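Local coordinates for F1 capsule-anchoring protein (Yersinia pestis, PDB 2XET) that acts as the outer-membrane usher in assembly of the F1 capsular antigen, represented here by its C-terminal domain, whose surface hydrophobic clusters are important for that assembly, at residues Leu6-Ser11 and Cys63-Val68; Lys14-Gly19 and Val53-Asp58; Ser20-Glu25 and Val40-Leu45; Val68-Thr73 and Tyr79-Thr84. One frame throughout, in Å; residues are numbered along the deposited sequence. Where two conformers were deposited one is given.

Contact 1: Leu6-Ser11 and Cys63-Val68; sequences LHLKRS and CSSNVV
Two leucines of strand 2-10, L6 and L8, meet V67 and S65 of strand 62-68 inside the beta core of the domain. All four are buried, and no hydrogen bond joins the two segments directly. L6 carries the apolar half. Its CG lies anti to the backbone N (chi1 -175°), which sends CD2 across to V67. There L6 CD2 touches V67 CG2 at 3.8 Å, the two side chains crossing at a slant.

L8 carries the other half. Its CG takes the opposite choice, anti to its carbonyl carbon (chi1 -68°). L8 CD2 comes within 3.5 Å of S65 OG, an ordinary packing contact of a methyl with a hydroxyl oxygen. That hydroxyl is not left buried without a partner, because S65 OG is hydrogen-bonded to the carbonyl oxygen of T84.

Strand 79-87 separates the two strands within the sheet. It pairs in parallel with strand 2-10 through H7 and K9, and C85 on it forms a disulfide with C63. I51 of strand 48-54 packs on both L6 and S65, while V16 and V34 lie against L8. With strand 79-87 between them in the sheet, the two strands still turn the side chains of L6, L8, S65 and V67 toward each other. The arrangement is consistent with the compact beta fold of the transthyretin clan, to which the PapC C-terminal domain belongs.

Contact 2: Lys14-Gly19 and Val53-Asp58; sequences KPVPFG and VKWGRD
V16 and P17, in the loop between strands 2-10 and 21-24, pack on V53 at the end of strand 48-54 and on W55 just after it. They close one end of the transthyretin-like beta fold. The inner part is the buried pair of valines, and it is tight. V16 CG1 lies 3.6 Å from V53 CG1, with the side chains crossing at a slant. The same methyl reaches the tryptophan obliquely, with V16 CG1 4.2 Å from W55 CZ3. L8 lies behind both valines and continues the core inward.

The outer part is the larger one and faces solvent. P17 and W55 are in close face contact, yet both keep some exposure. W55 holds its CG between its backbone N and carbonyl carbon (chi1 52°). This turns one face of the indole to the proline. C63, R10 and L87 also touch the tryptophan. S20 OG, three residues on from the proline, donates a hydrogen bond to P17 O. The proline ring stands over the indole face in a CH-pi contact: P17 CG is 3.8 Å from the centroid of the five-membered ring of W55 and 9° off its normal.

Contact 3: Ser20-Glu25 and Val40-Leu45; sequences SIVTIE and VYLTGL. With SO4 (sulfate ion), chain D.
V22 touches both V40 and L42, and I24 touches L45, in an apolar contact with no direct hydrogen bond between the segments. V22 spreads its two methyls. V22 CG2 meets V40 CG2 at 4.1 Å, the side chains crossing at a slant. V22 CG1 faces L42 CD2 more loosely, at 4.4 Å. V40 answers with the methyl anti to its backbone N. I24 and L45 slide past each other in opposite directions, and I24 CD1 reaches L45 CD2 at 4.1 Å. I24 gets there because CG1 is anti to the carbonyl carbon (chi1 -63°), which brings the end of the chain nearer than its CB.

The two segments belong to strands 21-24 and 39-45, far apart in the order of the sheet. They face each other across the core of a transthyretin-like beta fold, and their touching parts run 13° apart. The chain corners at G44. G44 and L45 both face G2 in a beta bulge of the G1 class, and G44 has the positive phi (73°) that favours glycine.

Further out, I51 of strand 48-54 backs V22 and I24. L4 of strand 2-10 lies against L42 and L45, and L6 against V40. T23 pairs by backbone with L52. At the corner, G44 N donates to O2 of a sulfate, probably from the crystallisation liquor, at 2.7 Å. The N of residue G1 and R3 NE also bind that sulfate.

Contact 4: Val68-Thr73 and Tyr79-Thr84; sequences VLPEKT and YRLSTT. With SO4 (sulfate ion), chain C.
P70 sets its CG edge over one face of the Y79 ring, where the loop between strands 62-68 and 79-87 folds back on its own beta hairpin. The two side chains slide past each other in opposite directions, and the proline is offset toward the hydroxyl end of the ring. P70 CG is 3.9 Å from the ring centroid of Y79 and 24° off the normal, a CH-pi contact. The closest pair is P70 CG and Y79 CE1, at 3.5 Å. Y79 is set for this by a CG anti to the carbonyl carbon (chi1 -71°). Its hydroxyl then extends past the proline to K72, with Y79 OH 3.9 Å from K72 CB.

That hydroxyl donates to a water, Y79 OH lying 2.8 Å from it. The water in turn donates to P70 O at 3.1 Å, so it bridges ring and loop backbone.

L81, two residues on, packs beside the proline. L69 meets it at about a right angle, with L69 CD2 3.9 Å from L81 CD1. The same L81 methyl rests against the carbonyl oxygen of V68. L4 of strand 2-10 also touches L81, and K47 NZ binds the carbonyl oxygen of L69.

The guanidinium edge of R80 holds a sulfate, probably from the crystallisation liquor and also bound by N37. R80 NH1 donates to O1 of the sulfate at 3.0 Å, almost straight at 174°, and R80 NH2 to O2 at 2.8 Å.

In the fold
The four contacts belong to one mixed beta sheet. Contacts 1 and 3 are buried, each centred about 5 Å from the centre of the chain; contact 2 is partly buried and contact 4 is at the surface. Probable hydrogen bonds join them: L6 N to V40 O (2.8 Å) between contacts 1 and 3, C63 N to V53 O (2.9 Å) between 1 and 2, I21 N to K54 O (2.9 Å) between 2 and 3, and H7 N to L81 O (2.8 Å) between 1 and 4. Contact 4 also shares V68 with contact 1. It lies across the chain's centre from contact 2, about 22 Å between centres. The sulfates sit with contacts 3 and 4.

Contact 1: Leu6-Ser11 and Cys63-Val68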
# COMPACT_ATOMS: atom_id res chain seq x y z
N LEU A 6 5.69 0.56 3.73
CA LEU A 6 5.48 -0.24 2.53
C LEU A 6 5.97 0.47 1.27
O LEU A 6 5.48 1.55 0.93
CB LEU A 6 3.99 -0.57 2.38
CG LEU A 6 3.59 -1.49 1.23
CD1 LEU A 6 4.20 -2.88 1.42
CD2 LEU A 6 2.06 -1.56 1.16
N HIS A 7 6.98 -0.12 0.61
CA HIS A 7 7.51 0.45 -0.61
C HIS A 7 6.76 -0.15 -1.77
O HIS A 7 6.80 -1.36 -1.97
CB HIS A 7 9.02 0.15 -0.77
CG HIS A 7 9.66 0.85 -1.92
ND1 HIS A 7 10.82 0.38 -2.51
CD2 HIS A 7 9.32 1.97 -2.60
CE1 HIS A 7 11.16 1.18 -3.51
NE2 HIS A 7 10.27 2.16 -3.58
N LEU A 8 6.06 0.70 -2.52
CA LEU A 8 5.24 0.26 -3.64
C LEU A 8 5.92 0.56 -4.96
O LEU A 8 6.52 1.61 -5.10
CB LEU A 8 3.87 0.97 -3.60
CG LEU A 8 2.95 0.61 -2.43
CD1 LEU A 8 1.91 1.72 -2.25
CD2 LEU A 8 2.27 -0.76 -2.66
N LYS A 9 5.81 -0.35 -5.93
CA LYS A 9 6.25 -0.05 -7.30
C LYS A 9 5.18 -0.62 -8.22
O LYS A 9 4.64 -1.70 -7.94
CB LYS A 9 7.62 -0.65 -7.59
CG LYS A 9 8.23 -0.20 -8.93
CD LYS A 9 9.69 -0.61 -9.11
CE LYS A 9 9.88 -2.11 -8.85
NZ LYS A 9 11.20 -2.64 -9.25
N ARG A 10 4.85 0.11 -9.30
CA ARG A 10 3.85 -0.37 -10.24
C ARG A 10 4.37 -1.60 -10.99
O ARG A 10 5.59 -1.79 -11.13
CB ARG A 10 3.49 0.73 -11.25
CG ARG A 10 2.69 1.90 -10.63
CD ARG A 10 2.91 3.18 -11.45
NE ARG A 10 2.70 3.01 -12.89
CZ ARG A 10 1.91 3.79 -13.63
NH1 ARG A 10 1.24 4.79 -13.10
NH2 ARG A 10 1.81 3.56 -14.94
N SER A 11 3.43 -2.41 -11.53
CA SER A 11 3.81 -3.59 -12.33
C SER A 11 4.59 -3.24 -13.62
O SER A 11 5.31 -4.10 -14.18
CB SER A 11 2.58 -4.46 -12.62
OG SER A 11 1.50 -3.68 -13.08
N CYS A 63 -3.87 0.85 -8.87
CA CYS A 63 -3.22 -0.47 -8.81
C CYS A 63 -3.57 -1.17 -7.50
O CYS A 63 -4.01 -0.51 -6.54
CB CYS A 63 -1.71 -0.35 -9.03
SG CYS A 63 -0.85 0.76 -7.88
N SER A 64 -3.39 -2.48 -7.47
CA SER A 64 -3.81 -3.28 -6.32
C SER A 64 -2.64 -4.08 -5.76
O SER A 64 -1.84 -4.61 -6.53
CB SER A 64 -4.95 -4.23 -6.71
OG SER A 64 -6.08 -3.48 -7.16
N SER A 65 -2.57 -4.17 -4.44
CA SER A 65 -1.48 -4.89 -3.77
C SER A 65 -1.98 -5.76 -2.61
O SER A 65 -2.91 -5.39 -1.90
CB SER A 65 -0.48 -3.86 -3.18
OG SER A 65 0.23 -3.16 -4.18
N ASN A 66 -1.32 -6.91 -2.40
CA ASN A 66 -1.50 -7.65 -1.14
C ASN A 66 -0.44 -7.22 -0.12
O ASN A 66 0.71 -6.93 -0.49
CB ASN A 66 -1.40 -9.16 -1.37
CG ASN A 66 -2.50 -9.69 -2.29
OD1 ASN A 66 -3.65 -9.25 -2.23
ND2 ASN A 66 -2.13 -10.64 -3.15
N VAL A 67 -0.84 -7.14 1.14
CA VAL A 67 0.07 -6.74 2.22
C VAL A 67 0.10 -7.86 3.27
O VAL A 67 -0.86 -8.04 4.02
CB VAL A 67 -0.35 -5.38 2.87
CG1 VAL A 67 0.71 -4.90 3.88
CG2 VAL A 67 -0.54 -4.29 1.80
N VAL A 68 1.20 -8.61 3.28
CA VAL A 68 1.35 -9.78 4.16
C VAL A 68 2.47 -9.50 5.16
O VAL A 68 3.60 -9.26 4.77
CB VAL A 68 1.67 -11.07 3.34
CG1 VAL A 68 1.86 -12.29 4.27
CG2 VAL A 68 0.56 -11.33 2.31

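Contact 2: Lys14-Gly19 and Val53-Asp58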
# COMPACT_ATOMS: atom_id res chain seq x y z
N LYS A 14 7.32 1.60 -12.92
CA LYS A 14 7.33 3.02 -12.52
C LYS A 14 7.04 3.12 -11.01
O LYS A 14 6.29 2.32 -10.47
CB LYS A 14 6.30 3.86 -13.33
CG LYS A 14 6.50 3.83 -14.87
CD LYS A 14 5.44 4.68 -15.60
CE LYS A 14 5.65 4.70 -17.11
NZ LYS A 14 5.06 3.50 -17.76
N PRO A 15 7.56 4.16 -10.35
CA PRO A 15 7.13 4.42 -8.96
C PRO A 15 5.64 4.76 -8.93
O PRO A 15 5.08 5.28 -9.91
CB PRO A 15 7.98 5.64 -8.54
CG PRO A 15 9.06 5.81 -9.63
CD PRO A 15 8.47 5.20 -10.87
N VAL A 16 5.00 4.52 -7.80
CA VAL A 16 3.61 4.97 -7.64
C VAL A 16 3.66 6.50 -7.47
O VAL A 16 4.52 7.02 -6.77
CB VAL A 16 2.96 4.33 -6.41
CG1 VAL A 16 1.64 5.04 -6.04
CG2 VAL A 16 2.69 2.83 -6.66
N PRO A 17 2.77 7.23 -8.16
CA PRO A 17 2.78 8.70 -8.07
C PRO A 17 2.74 9.27 -6.63
O PRO A 17 1.95 8.81 -5.79
CB PRO A 17 1.51 9.10 -8.83
CG PRO A 17 1.37 8.03 -9.86
CD PRO A 17 1.77 6.74 -9.13
N PHE A 18 3.61 10.24 -6.38
CA PHE A 18 3.63 11.03 -5.13
C PHE A 18 2.22 11.61 -4.93
O PHE A 18 1.72 12.36 -5.78
CB PHE A 18 4.69 12.13 -5.29
CG PHE A 18 4.84 13.06 -4.09
CD1 PHE A 18 4.42 12.67 -2.82
CD2 PHE A 18 5.45 14.30 -4.24
CE1 PHE A 18 4.57 13.51 -1.71
CE2 PHE A 18 5.63 15.18 -3.15
CZ PHE A 18 5.18 14.79 -1.87
N GLY A 19 1.57 11.24 -3.84
CA GLY A 19 0.22 11.76 -3.54
C GLY A 19 -0.93 10.80 -3.76
O GLY A 19 -2.09 11.12 -3.42
N VAL A 53 -4.55 1.50 -4.51
CA VAL A 53 -3.72 2.69 -4.55
C VAL A 53 -4.21 3.45 -5.78
O VAL A 53 -4.25 2.89 -6.88
CB VAL A 53 -2.23 2.31 -4.61
CG1 VAL A 53 -1.36 3.55 -4.61
CG2 VAL A 53 -1.88 1.39 -3.42
N LYS A 54 -4.63 4.70 -5.60
CA LYS A 54 -5.38 5.40 -6.65
C LYS A 54 -4.91 6.85 -6.85
O LYS A 54 -4.69 7.56 -5.86
CB LYS A 54 -6.88 5.36 -6.33
CG LYS A 54 -7.81 5.81 -7.47
CD LYS A 54 -9.27 5.64 -7.08
CE LYS A 54 -10.21 6.16 -8.16
NZ LYS A 54 -11.63 6.04 -7.69
N TRP A 55 -4.72 7.25 -8.11
CA TRP A 55 -4.36 8.64 -8.46
C TRP A 55 -5.24 9.22 -9.58
O TRP A 55 -4.99 10.32 -10.06
CB TRP A 55 -2.87 8.75 -8.85
CG TRP A 55 -2.47 7.77 -9.90
CD1 TRP A 55 -2.41 7.99 -11.25
CD2 TRP A 55 -2.07 6.40 -9.70
NE1 TRP A 55 -2.04 6.85 -11.90
CE2 TRP A 55 -1.79 5.86 -10.98
CE3 TRP A 55 -1.91 5.59 -8.56
CZ2 TRP A 55 -1.40 4.52 -11.16
CZ3 TRP A 55 -1.49 4.25 -8.75
CH2 TRP A 55 -1.25 3.74 -10.04
N GLY A 56 -6.26 8.47 -9.99
CA GLY A 56 -7.24 8.96 -10.96
C GLY A 56 -8.38 7.99 -11.18
O GLY A 56 -8.41 6.89 -10.63
N ARG A 57 -9.33 8.41 -12.01
CA ARG A 57 -10.56 7.64 -12.23
C ARG A 57 -10.56 6.76 -13.48
O ARG A 57 -11.50 5.97 -13.68
CB ARG A 57 -11.78 8.58 -12.24
CG ARG A 57 -11.79 9.57 -13.39
CD ARG A 57 -12.93 10.58 -13.24
NE ARG A 57 -12.79 11.32 -11.98
CZ ARG A 57 -12.02 12.39 -11.80
NH1 ARG A 57 -11.97 12.98 -10.61
NH2 ARG A 57 -11.29 12.89 -12.80
N ASP A 58 -9.53 6.89 -14.31
CA ASP A 58 -9.50 6.17 -15.58
C ASP A 58 -8.66 4.90 -15.53
O ASP A 58 -7.97 4.63 -14.54
CB ASP A 58 -8.94 7.07 -16.69
CG ASP A 58 -9.69 8.36 -16.84
OD1 ASP A 58 -10.86 8.32 -17.30
OD2 ASP A 58 -9.10 9.41 -16.52

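Contact 3: Ser20-Glu25 and Val40-Leu45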
# COMPACT_ATOMS: atom_id res chain seq x y z
N SER A 20 -0.63 9.64 -4.36
CA SER A 20 -1.65 8.60 -4.52
C SER A 20 -2.28 8.22 -3.18
O SER A 20 -1.60 8.14 -2.14
CB SER A 20 -1.06 7.35 -5.18
OG SER A 20 -0.43 7.65 -6.41
N ILE A 21 -3.58 7.94 -3.23
CA ILE A 21 -4.30 7.61 -2.01
C ILE A 21 -4.40 6.08 -1.83
O ILE A 21 -4.75 5.35 -2.76
CB ILE A 21 -5.69 8.24 -2.01
CG1 ILE A 21 -5.59 9.80 -2.10
CG2 ILE A 21 -6.46 7.81 -0.76
CD1 ILE A 21 -4.85 10.45 -0.97
N VAL A 22 -4.06 5.63 -0.62
CA VAL A 22 -4.07 4.21 -0.30
C VAL A 22 -5.31 3.91 0.50
O VAL A 22 -5.60 4.63 1.46
CB VAL A 22 -2.83 3.80 0.52
CG1 VAL A 22 -2.85 2.31 0.86
CG2 VAL A 22 -1.56 4.16 -0.23
N THR A 23 -6.08 2.91 0.06
CA THR A 23 -7.27 2.44 0.81
C THR A 23 -7.25 0.94 1.00
O THR A 23 -6.64 0.24 0.23
CB THR A 23 -8.58 2.79 0.08
OG1 THR A 23 -8.51 2.29 -1.26
CG2 THR A 23 -8.80 4.29 0.07
N ILE A 24 -7.91 0.47 2.07
CA ILE A 24 -8.15 -0.98 2.23
C ILE A 24 -9.23 -1.33 1.21
O ILE A 24 -10.22 -0.61 1.06
CB ILE A 24 -8.63 -1.30 3.67
CG1 ILE A 24 -7.55 -0.93 4.69
CG2 ILE A 24 -9.02 -2.79 3.82
CD1 ILE A 24 -6.23 -1.59 4.51
N GLU A 25 -9.01 -2.42 0.48
CA GLU A 25 -9.99 -2.88 -0.50
C GLU A 25 -11.37 -2.99 0.15
O GLU A 25 -11.54 -3.56 1.25
CB GLU A 25 -9.55 -4.21 -1.12
CG GLU A 25 -8.60 -4.03 -2.29
N VAL A 40 4.48 4.26 1.77
CA VAL A 40 3.44 4.67 2.70
C VAL A 40 3.65 3.99 4.06
O VAL A 40 4.16 2.86 4.13
CB VAL A 40 2.04 4.34 2.12
CG1 VAL A 40 1.86 2.81 1.94
CG2 VAL A 40 0.93 4.94 2.99
N TYR A 41 3.27 4.67 5.13
CA TYR A 41 3.32 4.10 6.47
C TYR A 41 1.87 3.82 6.90
O TYR A 41 1.01 4.71 6.83
CB TYR A 41 4.01 5.06 7.44
CG TYR A 41 4.17 4.50 8.84
CD1 TYR A 41 5.12 3.49 9.11
CD2 TYR A 41 3.36 4.95 9.91
CE1 TYR A 41 5.28 2.97 10.39
CE2 TYR A 41 3.52 4.42 11.21
CZ TYR A 41 4.48 3.42 11.44
OH TYR A 41 4.63 2.90 12.71
N LEU A 42 1.63 2.58 7.35
CA LEU A 42 0.29 2.10 7.70
C LEU A 42 0.34 1.42 9.08
O LEU A 42 1.36 0.79 9.43
CB LEU A 42 -0.19 1.08 6.65
CG LEU A 42 -0.31 1.55 5.19
CD1 LEU A 42 -0.56 0.39 4.21
CD2 LEU A 42 -1.42 2.63 5.04
N THR A 43 -0.73 1.56 9.85
CA THR A 43 -0.79 0.97 11.17
C THR A 43 -2.17 0.30 11.36
O THR A 43 -3.11 0.55 10.59
CB THR A 43 -0.60 2.05 12.29
OG1 THR A 43 -1.80 2.82 12.41
CG2 THR A 43 0.59 2.98 11.98
N GLY A 44 -2.26 -0.56 12.39
CA GLY A 44 -3.52 -1.21 12.77
C GLY A 44 -3.95 -2.28 11.79
O GLY A 44 -5.14 -2.58 11.68
N LEU A 45 -2.98 -2.87 11.09
CA LEU A 45 -3.27 -3.85 10.05
C LEU A 45 -3.27 -5.27 10.59
O LEU A 45 -2.48 -5.60 11.48
CB LEU A 45 -2.21 -3.76 8.95
CG LEU A 45 -2.17 -2.48 8.11
CD1 LEU A 45 -1.05 -2.59 7.07
CD2 LEU A 45 -3.49 -2.25 7.43
S SO4 D . -0.85 -0.41 15.94
O1 SO4 D . 0.26 0.54 16.02
O2 SO4 D . -0.82 -1.05 14.64
O3 SO4 D . -0.66 -1.40 17.01
O4 SO4 D . -2.10 0.33 16.14

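Contact 4: Val68-Thr73 and Tyr79-Thr84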
# COMPACT_ATOMS: atom_id res chain seq x y z
N VAL A 68 1.20 -8.61 3.28
CA VAL A 68 1.35 -9.78 4.16
C VAL A 68 2.47 -9.50 5.16
O VAL A 68 3.60 -9.26 4.77
CB VAL A 68 1.67 -11.07 3.34
CG1 VAL A 68 1.86 -12.29 4.27
CG2 VAL A 68 0.56 -11.33 2.31
N LEU A 69 2.11 -9.46 6.44
CA LEU A 69 3.05 -9.19 7.52
C LEU A 69 3.60 -10.49 8.05
O LEU A 69 2.88 -11.50 8.06
CB LEU A 69 2.36 -8.47 8.68
CG LEU A 69 1.75 -7.10 8.36
CD1 LEU A 69 1.07 -6.56 9.62
CD2 LEU A 69 2.79 -6.13 7.85
N PRO A 70 4.86 -10.47 8.53
CA PRO A 70 5.38 -11.61 9.27
C PRO A 70 4.50 -11.94 10.50
O PRO A 70 3.75 -11.10 10.95
CB PRO A 70 6.78 -11.14 9.71
CG PRO A 70 7.18 -10.15 8.63
CD PRO A 70 5.88 -9.42 8.34
N GLU A 71 4.60 -13.18 11.00
CA GLU A 71 3.69 -13.67 12.06
C GLU A 71 3.86 -13.00 13.42
O GLU A 71 2.91 -12.92 14.19
CB GLU A 71 3.84 -15.19 12.23
CG GLU A 71 5.29 -15.66 12.44
CD GLU A 71 5.43 -17.19 12.54
OE1 GLU A 71 6.55 -17.66 12.84
OE2 GLU A 71 4.44 -17.91 12.32
N LYS A 72 5.08 -12.56 13.73
CA LYS A 72 5.41 -12.19 15.12
C LYS A 72 4.44 -11.19 15.77
O LYS A 72 4.17 -10.14 15.19
CB LYS A 72 6.85 -11.70 15.20
CG LYS A 72 7.40 -11.75 16.61
CD LYS A 72 8.88 -11.45 16.66
CE LYS A 72 9.36 -11.54 18.12
NZ LYS A 72 10.84 -11.40 18.21
N THR A 73 3.92 -11.52 16.96
CA THR A 73 3.05 -10.58 17.68
C THR A 73 3.83 -9.86 18.78
O THR A 73 4.96 -10.26 19.12
CB THR A 73 1.76 -11.24 18.29
OG1 THR A 73 2.10 -12.33 19.16
CG2 THR A 73 0.82 -11.72 17.18
N TYR A 79 8.02 -2.94 10.36
CA TYR A 79 8.66 -3.62 9.23
C TYR A 79 8.91 -2.67 8.07
O TYR A 79 8.20 -1.69 7.90
CB TYR A 79 7.74 -4.74 8.77
CG TYR A 79 7.69 -5.87 9.75
CD1 TYR A 79 8.77 -6.74 9.87
CD2 TYR A 79 6.59 -6.05 10.59
CE1 TYR A 79 8.74 -7.79 10.77
CE2 TYR A 79 6.55 -7.09 11.49
CZ TYR A 79 7.63 -7.95 11.59
OH TYR A 79 7.63 -8.97 12.50
N ARG A 80 9.93 -3.00 7.27
CA ARG A 80 10.26 -2.28 6.05
C ARG A 80 9.99 -3.30 4.94
O ARG A 80 10.83 -4.19 4.71
CB ARG A 80 11.74 -1.92 6.15
CG ARG A 80 12.28 -0.95 5.17
CD ARG A 80 11.90 0.48 5.44
NE ARG A 80 12.32 1.24 4.28
CZ ARG A 80 11.87 2.44 3.95
NH1 ARG A 80 10.98 3.06 4.73
NH2 ARG A 80 12.33 3.01 2.85
N LEU A 81 8.81 -3.22 4.32
CA LEU A 81 8.40 -4.22 3.33
C LEU A 81 8.23 -3.62 1.93
O LEU A 81 8.04 -2.40 1.78
CB LEU A 81 7.09 -4.87 3.76
CG LEU A 81 6.98 -5.56 5.13
CD1 LEU A 81 5.71 -6.38 5.21
CD2 LEU A 81 8.20 -6.45 5.40
N SER A 82 8.28 -4.49 0.92
CA SER A 82 8.08 -4.08 -0.47
C SER A 82 7.06 -4.98 -1.13
O SER A 82 7.00 -6.18 -0.83
CB SER A 82 9.38 -4.16 -1.26
OG SER A 82 10.36 -3.23 -0.79
N THR A 83 6.27 -4.42 -2.03
CA THR A 83 5.38 -5.25 -2.83
C THR A 83 5.06 -4.60 -4.18
O THR A 83 5.36 -3.43 -4.40
CB THR A 83 4.09 -5.62 -2.07
OG1 THR A 83 3.45 -6.72 -2.72
CG2 THR A 83 3.12 -4.41 -1.98
N THR A 84 4.54 -5.40 -5.10
CA THR A 84 4.11 -4.88 -6.39
C THR A 84 2.70 -4.36 -6.30
O THR A 84 1.84 -4.95 -5.65
CB THR A 84 4.12 -5.99 -7.45
OG1 THR A 84 5.40 -6.58 -7.49
CG2 THR A 84 3.79 -5.44 -8.83
S SO4 C . 10.01 6.18 2.73
O1 SO4 C . 9.85 5.79 4.13
O2 SO4 C . 10.88 5.26 1.99
O3 SO4 C . 8.72 6.25 2.07
O4 SO4 C . 10.66 7.49 2.69
O HOH W 1 4.95 -9.28 13.09